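Local atomic coordinates of SPD1 nuclease (Streptococcus pyogenes, PDB entry 2XGR), a protein that probably hydrolyses DNA outside the cell as a metal-dependent, prophage-encoded endonuclease of the His-Me finger clan. Residues V138-S150 with I231-Y243. Sequence-based numbering, arbitrary orientation.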
ATOM      1  N   VAL A 138      -6.207   9.023   3.540  1.00  9.40           N
ATOM      2  CA  VAL A 138      -5.589   9.806   4.636  1.00 11.80           C
ATOM      3  C   VAL A 138      -4.899  11.043   4.065  1.00 12.32           C
ATOM      4  O   VAL A 138      -4.419  11.059   2.910  1.00  9.74           O
ATOM      5  CB  VAL A 138      -4.576   8.960   5.446  1.00 11.82           C
ATOM      6  CG1 VAL A 138      -5.274   7.744   6.085  1.00  9.31           C
ATOM      7  CG2 VAL A 138      -3.416   8.496   4.543  1.00 10.91           C
ATOM      8  N   ALA A 139      -4.757  12.080   4.902  1.00 12.61           N
ATOM      9  CA  ALA A 139      -3.964  13.218   4.555  1.00 13.34           C
ATOM     10  C   ALA A 139      -2.547  12.749   4.278  1.00 12.93           C
ATOM     11  O   ALA A 139      -1.943  12.093   5.127  1.00 12.17           O
ATOM     12  CB  ALA A 139      -3.949  14.177   5.750  1.00 11.87           C
ATOM     13  N   MET A 140      -1.969  13.115   3.132  1.00 11.91           N
ATOM     14  CA  MET A 140      -0.719  12.553   2.727  1.00 11.65           C
ATOM     15  C   MET A 140       0.091  13.625   1.984  1.00 12.15           C
ATOM     16  O   MET A 140      -0.497  14.377   1.169  1.00 12.35           O
ATOM     17  CB  MET A 140      -1.033  11.374   1.744  1.00 12.20           C
ATOM     18  CG  MET A 140       0.142  10.559   1.491  1.00 11.28           C
ATOM     19  SD  MET A 140      -0.331   9.143   0.433  1.00 12.56           S
ATOM     20  CE  MET A 140      -1.213   8.062   1.566  1.00 11.40           C
ATOM     21  N   THR A 141       1.395  13.670   2.227  1.00 10.79           N
ATOM     22  CA  THR A 141       2.287  14.476   1.383  1.00 11.64           C
ATOM     23  C   THR A 141       2.369  13.940  -0.038  1.00 13.79           C
ATOM     24  O   THR A 141       2.203  12.749  -0.283  1.00 11.29           O
ATOM     25  CB  THR A 141       3.703  14.627   1.929  1.00 12.31           C
ATOM     26  OG1 THR A 141       4.396  13.376   1.912  1.00 12.26           O
ATOM     27  CG2 THR A 141       3.672  15.230   3.412  1.00 12.83           C
ATOM     28  N   ALA A 142       2.607  14.857  -0.986  1.00 10.71           N
ATOM     29  CA  ALA A 142       2.848  14.425  -2.395  1.00 11.72           C
ATOM     30  C   ALA A 142       4.092  13.565  -2.479  1.00 10.49           C
ATOM     31  O   ALA A 142       4.085  12.550  -3.176  1.00 11.17           O
ATOM     32  CB  ALA A 142       3.021  15.743  -3.286  1.00 11.19           C
ATOM     33  N   TRP A 143       5.114  13.881  -1.666  1.00 10.49           N
ATOM     34  CA  TRP A 143       6.316  13.086  -1.546  1.00 10.52           C
ATOM     35  C   TRP A 143       5.974  11.627  -1.185  1.00 12.20           C
ATOM     36  O   TRP A 143       6.435  10.690  -1.870  1.00  9.38           O
ATOM     37  CB  TRP A 143       7.290  13.725  -0.480  1.00 10.23           C
ATOM     38  CG  TRP A 143       8.615  13.083  -0.378  1.00 11.35           C
ATOM     39  CD1 TRP A 143       9.035  12.232   0.607  1.00 11.03           C
ATOM     40  CD2 TRP A 143       9.738  13.296  -1.222  1.00 15.39           C
ATOM     41  NE1 TRP A 143      10.331  11.844   0.382  1.00 16.48           N
ATOM     42  CE2 TRP A 143      10.799  12.504  -0.720  1.00 12.95           C
ATOM     43  CE3 TRP A 143       9.968  14.116  -2.338  1.00 17.66           C
ATOM     44  CZ2 TRP A 143      12.062  12.490  -1.303  1.00 17.57           C
ATOM     45  CZ3 TRP A 143      11.235  14.106  -2.902  1.00 17.82           C
ATOM     46  CH2 TRP A 143      12.240  13.273  -2.414  1.00 15.98           C
ATOM     47  N   LEU A 144       5.158  11.434  -0.151  1.00  8.23           N
ATOM     48  CA  LEU A 144       4.798  10.051   0.261  1.00  9.97           C
ATOM     49  C   LEU A 144       3.941   9.391  -0.833  1.00  9.60           C
ATOM     50  O   LEU A 144       4.070   8.204  -1.130  1.00  9.62           O
ATOM     51  CB  LEU A 144       4.017  10.075   1.571  1.00  9.08           C
ATOM     52  CG  LEU A 144       3.528   8.681   1.999  1.00  8.10           C
ATOM     53  CD1 LEU A 144       4.624   7.631   2.044  1.00 10.09           C
ATOM     54  CD2 LEU A 144       2.867   8.840   3.379  1.00  8.11           C
ATOM     55  N   ASN A 145       3.042  10.169  -1.414  1.00  8.94           N
ATOM     56  CA  ASN A 145       2.078   9.583  -2.336  1.00  8.97           C
ATOM     57  C   ASN A 145       2.758   9.093  -3.654  1.00 10.41           C
ATOM     58  O   ASN A 145       2.723   7.904  -4.006  1.00  9.59           O
ATOM     59  CB  ASN A 145       0.965  10.592  -2.615  1.00  9.04           C
ATOM     60  CG  ASN A 145      -0.085  10.067  -3.638  1.00 10.14           C
ATOM     61  OD1 ASN A 145      -0.696   9.031  -3.440  1.00  8.83           O
ATOM     62  ND2 ASN A 145      -0.354  10.873  -4.678  1.00 14.22           N
ATOM     63  N   THR A 146       3.377  10.007  -4.376  1.00  9.33           N
ATOM     64  CA  THR A 146       4.019   9.588  -5.647  1.00 10.62           C
ATOM     65  C   THR A 146       5.523   9.870  -5.674  1.00 10.42           C
ATOM     66  O   THR A 146       6.155   9.666  -6.747  1.00 12.79           O
ATOM     67  CB  THR A 146       3.395  10.349  -6.872  1.00 10.46           C
ATOM     68  OG1 THR A 146       3.393  11.754  -6.568  1.00 17.78           O
ATOM     69  CG2 THR A 146       1.991   9.914  -7.211  1.00 15.87           C
ATOM     70  N   GLY A 147       6.155  10.204  -4.539  1.00  8.51           N
ATOM     71  CA  GLY A 147       7.604  10.253  -4.543  1.00  9.46           C
ATOM     72  C   GLY A 147       8.274  11.520  -5.113  1.00 11.29           C
ATOM     73  O   GLY A 147       9.469  11.518  -5.409  1.00 11.87           O
ATOM     74  N   ALA A 148       7.475  12.566  -5.240  1.00 11.50           N
ATOM     75  CA  ALA A 148       7.976  13.847  -5.743  1.00 13.09           C
ATOM     76  C   ALA A 148       7.040  14.941  -5.271  1.00 17.11           C
ATOM     77  O   ALA A 148       5.841  14.709  -5.052  1.00 19.09           O
ATOM     78  CB  ALA A 148       8.004  13.830  -7.286  1.00 16.46           C
ATOM     79  N   TYR A 149       7.556  16.167  -5.252  1.00 19.54           N
ATOM     80  CA  TYR A 149       6.749  17.349  -4.805  1.00 22.93           C
ATOM     81  C   TYR A 149       5.758  17.663  -5.890  1.00 24.46           C
ATOM     82  O   TYR A 149       4.647  18.033  -5.606  1.00 25.55           O
ATOM     83  CB  TYR A 149       7.591  18.622  -4.633  1.00 23.91           C
ATOM     84  CG  TYR A 149       8.984  18.488  -4.012  1.00 33.76           C
ATOM     85  CD1 TYR A 149       9.170  17.997  -2.716  1.00 39.33           C
ATOM     86  CD2 TYR A 149      10.105  18.978  -4.690  1.00 40.04           C
ATOM     87  CE1 TYR A 149      10.451  17.904  -2.158  1.00 41.11           C
ATOM     88  CE2 TYR A 149      11.375  18.898  -4.134  1.00 44.84           C
ATOM     89  CZ  TYR A 149      11.548  18.343  -2.883  1.00 44.40           C
ATOM     90  OH  TYR A 149      12.840  18.276  -2.370  1.00 47.91           O
ATOM     91  N   SER A 150       6.181  17.513  -7.145  1.00 23.02           N
ATOM     92  CA  SER A 150       5.261  17.675  -8.249  1.00 24.36           C
ATOM     93  C   SER A 150       5.445  16.506  -9.191  1.00 22.73           C
ATOM     94  O   SER A 150       6.572  16.041  -9.389  1.00 22.14           O
ATOM     95  CB  SER A 150       5.541  18.998  -8.986  1.00 26.16           C
ATOM     96  OG  SER A 150       6.790  18.928  -9.646  1.00 32.85           O
ATOM     97  N   ILE A 231       7.786   0.550   6.218  1.00  5.56           N
ATOM     98  CA  ILE A 231       7.185   1.688   6.956  1.00  7.20           C
ATOM     99  C   ILE A 231       7.693   2.977   6.319  1.00  7.90           C
ATOM    100  O   ILE A 231       8.913   3.212   6.239  1.00  9.10           O
ATOM    101  CB  ILE A 231       7.576   1.669   8.496  1.00  9.27           C
ATOM    102  CG1 ILE A 231       7.040   0.399   9.135  1.00 15.13           C
ATOM    103  CG2 ILE A 231       7.057   2.970   9.214  1.00 13.22           C
ATOM    104  CD1 ILE A 231       7.548   0.140  10.578  1.00 23.61           C
ATOM    105  N   LEU A 232       6.777   3.762   5.779  1.00  6.61           N
ATOM    106  CA  LEU A 232       7.149   5.024   5.149  1.00  7.04           C
ATOM    107  C   LEU A 232       6.718   6.193   5.979  1.00  8.50           C
ATOM    108  O   LEU A 232       5.644   6.169   6.604  1.00  8.94           O
ATOM    109  CB  LEU A 232       6.484   5.140   3.751  1.00  7.03           C
ATOM    110  CG  LEU A 232       6.877   4.039   2.778  1.00  9.90           C
ATOM    111  CD1 LEU A 232       6.165   4.248   1.378  1.00  8.73           C
ATOM    112  CD2 LEU A 232       8.374   4.071   2.568  1.00  7.68           C
ATOM    113  N   GLU A 233       7.550   7.234   5.977  1.00  9.12           N
ATOM    114  CA  GLU A 233       7.212   8.449   6.721  1.00 10.55           C
ATOM    115  C   GLU A 233       6.285   9.337   5.929  1.00 10.55           C
ATOM    116  O   GLU A 233       6.492   9.561   4.713  1.00 10.78           O
ATOM    117  CB  GLU A 233       8.535   9.249   7.074  1.00 12.48           C
ATOM    118  CG  GLU A 233       9.542   8.499   7.908  1.00 18.34           C
ATOM    119  CD  GLU A 233       9.071   8.167   9.335  1.00 20.80           C
ATOM    120  OE1 GLU A 233       8.356   8.983   9.969  1.00 26.57           O
ATOM    121  OE2 GLU A 233       9.385   7.033   9.789  1.00 27.44           O
ATOM    122  N   ASN A 234       5.293   9.913   6.603  1.00  9.08           N
ATOM    123  CA  ASN A 234       4.381  10.853   5.981  1.00  8.79           C
ATOM    124  C   ASN A 234       4.943  12.261   6.270  1.00 11.49           C
ATOM    125  O   ASN A 234       4.543  12.919   7.249  1.00 14.23           O
ATOM    126  CB  ASN A 234       2.972  10.699   6.520  1.00 10.94           C
ATOM    127  CG  ASN A 234       1.927  11.475   5.728  1.00 11.71           C
ATOM    128  OD1 ASN A 234       2.210  11.992   4.621  1.00 12.74           O
ATOM    129  ND2 ASN A 234       0.698  11.482   6.230  1.00 11.93           N
ATOM    130  N   SER A 235       5.899  12.668   5.432  1.00 11.20           N
ATOM    131  CA  SER A 235       6.590  13.958   5.510  1.00 12.28           C
ATOM    132  C   SER A 235       7.098  14.313   4.111  1.00 17.60           C
ATOM    133  O   SER A 235       6.944  13.514   3.163  1.00 16.18           O
ATOM    134  CB  SER A 235       7.774  13.849   6.512  1.00 14.09           C
ATOM    135  OG  SER A 235       8.697  12.874   6.074  1.00 18.45           O
ATOM    136  N   ALA A 236       7.777  15.447   3.986  1.00 15.93           N
ATOM    137  CA  ALA A 236       8.385  15.794   2.695  1.00 20.13           C
ATOM    138  C   ALA A 236       9.552  16.726   2.945  1.00 24.23           C
ATOM    139  O   ALA A 236       9.494  17.516   3.899  1.00 25.87           O
ATOM    140  CB  ALA A 236       7.384  16.494   1.803  1.00 17.99           C
ATOM    141  N   PRO A 237      10.563  16.676   2.069  1.00 26.83           N
ATOM    142  CA  PRO A 237      11.814  17.404   2.275  1.00 30.20           C
ATOM    143  C   PRO A 237      11.631  18.880   2.608  1.00 32.90           C
ATOM    144  O   PRO A 237      12.371  19.409   3.450  1.00 36.56           O
ATOM    145  CB  PRO A 237      12.498  17.257   0.931  1.00 30.14           C
ATOM    146  CG  PRO A 237      12.069  15.895   0.497  1.00 27.48           C
ATOM    147  CD  PRO A 237      10.641  15.811   0.881  1.00 26.22           C
ATOM    148  N   ASN A 238      10.699  19.551   1.955  1.00 35.72           N
ATOM    149  CA  ASN A 238      10.707  21.048   1.982  1.00 39.66           C
ATOM    150  C   ASN A 238       9.595  21.653   2.822  1.00 39.88           C
ATOM    151  O   ASN A 238       9.207  22.817   2.608  1.00 39.49           O
ATOM    152  CB  ASN A 238      10.514  21.578   0.561  1.00 40.84           C
ATOM    153  CG  ASN A 238       9.410  20.833  -0.190  1.00 44.25           C
ATOM    154  OD1 ASN A 238       8.988  21.257  -1.277  1.00 51.22           O
ATOM    155  ND2 ASN A 238       8.957  19.699   0.370  1.00 50.31           N
ATOM    156  N   ILE A 239       8.996  20.833   3.680  1.00 38.71           N
ATOM    157  CA  ILE A 239       7.714  21.165   4.257  1.00 38.39           C
ATOM    158  C   ILE A 239       7.708  20.751   5.718  1.00 36.49           C
ATOM    159  O   ILE A 239       8.399  19.796   6.103  1.00 34.63           O
ATOM    160  CB  ILE A 239       6.585  20.470   3.499  1.00 40.22           C
ATOM    161  CG1 ILE A 239       6.214  21.259   2.240  1.00 42.04           C
ATOM    162  CG2 ILE A 239       5.371  20.290   4.358  1.00 41.63           C
ATOM    163  CD1 ILE A 239       5.355  20.429   1.256  1.00 47.30           C
ATOM    164  N   ASN A 240       7.015  21.557   6.525  1.00 35.18           N
ATOM    165  CA  ASN A 240       6.602  21.191   7.891  1.00 34.37           C
ATOM    166  C   ASN A 240       5.134  20.880   7.902  1.00 30.53           C
ATOM    167  O   ASN A 240       4.317  21.629   7.323  1.00 30.33           O
ATOM    168  CB  ASN A 240       6.816  22.352   8.866  1.00 36.31           C
ATOM    169  CG  ASN A 240       8.273  22.682   9.058  1.00 42.28           C
ATOM    170  OD1 ASN A 240       8.665  23.852   8.978  1.00 49.98           O
ATOM    171  ND2 ASN A 240       9.094  21.653   9.294  1.00 44.77           N
ATOM    172  N   LEU A 241       4.777  19.754   8.534  1.00 27.50           N
ATOM    173  CA  LEU A 241       3.371  19.421   8.631  1.00 25.97           C
ATOM    174  C   LEU A 241       2.872  19.695  10.030  1.00 23.80           C
ATOM    175  O   LEU A 241       3.554  19.423  10.964  1.00 24.99           O
ATOM    176  CB  LEU A 241       3.108  17.935   8.304  1.00 24.78           C
ATOM    177  CG  LEU A 241       3.536  17.469   6.907  1.00 26.01           C
ATOM    178  CD1 LEU A 241       3.376  15.968   6.755  1.00 25.16           C
ATOM    179  CD2 LEU A 241       2.694  18.197   5.857  1.00 25.25           C
ATOM    180  N   ASP A 242       1.659  20.178  10.101  1.00 23.06           N
ATOM    181  CA  ASP A 242       0.799  20.132  11.282  1.00 25.32           C
ATOM    182  C   ASP A 242      -0.049  18.848  11.216  1.00 19.49           C
ATOM    183  O   ASP A 242      -1.159  18.811  10.608  1.00 19.58           O
ATOM    184  CB  ASP A 242      -0.079  21.379  11.366  1.00 25.81           C
ATOM    185  CG  ASP A 242      -1.120  21.319  12.535  1.00 33.81           C
ATOM    186  OD1 ASP A 242      -1.042  20.346  13.329  1.00 33.29           O
ATOM    187  OD2 ASP A 242      -1.990  22.240  12.638  1.00 35.60           O
ATOM    188  N   TYR A 243       0.447  17.859  11.967  1.00 21.35           N
ATOM    189  CA  TYR A 243      -0.190  16.490  12.036  1.00 19.22           C
ATOM    190  C   TYR A 243      -1.509  16.517  12.749  1.00 21.39           C
ATOM    191  O   TYR A 243      -2.441  15.699  12.512  1.00 16.73           O
ATOM    192  CB  TYR A 243       0.736  15.387  12.576  1.00 19.12           C
ATOM    193  CG  TYR A 243       1.954  15.130  11.755  1.00 18.48           C
ATOM    194  CD1 TYR A 243       1.944  14.139  10.734  1.00 12.36           C
ATOM    195  CD2 TYR A 243       3.138  15.833  11.965  1.00 18.43           C
ATOM    196  CE1 TYR A 243       3.015  13.953   9.933  1.00 15.58           C
ATOM    197  CE2 TYR A 243       4.288  15.580  11.168  1.00 18.16           C
ATOM    198  CZ  TYR A 243       4.179  14.656  10.114  1.00 13.51           C
ATOM    199  OH  TYR A 243       5.286  14.370   9.355  1.00 18.51           O
TER
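With its CG trans to the main-chain N (chi1 -169°), N234 lays its amide against the backbone of A139 to T141, while the first torsion of T141 holds OG1 between its own N and carbonyl carbon, where that hydroxyl meets the carbonyl of S235. The N234 amide is gripped at both ends: ND2 donates to A139 O at 2.9 Å, close to its own amide plane, and OD1 accepts from T141 N at 3.0 Å in a nearly straight bond (170°) lying in the carbonyl plane. Since ND2 also donates to P194 O, three bonds fix the amide's rotation, and CD2 of L144 packs against it. T141 is the N-cap of helix 142-146: OG1 receives L144 N at 2.9 Å and donates to S235 O at 2.8 Å, approaching from above that carbonyl's plane. Its methyl CG2 presses on L241 CD1 at 3.4 Å, tighter than ordinary van der Waals contact. W143 and L144, neighbours in the helix, carry further contacts. L144 CD1 reaches L232 CB, W143 CB packs on A236 CB at 3.6 Å, and P237 CD lies over the five-membered ring of W143, a CH-pi contact 3.5 Å from the centroid and 16° off the normal; the indole NE1 is hydrogen-bonded to E158 OE1, outside the contact. Farther out, the amide of N238 slides along one face of the Y149 ring, its plane inclined to the ring, with P237 CB at the ring edge. The N234 amide and T141 hydroxyl thus join the loop after strand 228-233 to the N-terminal end of helix 142-146, and directed bonds satisfy these buried polar groups.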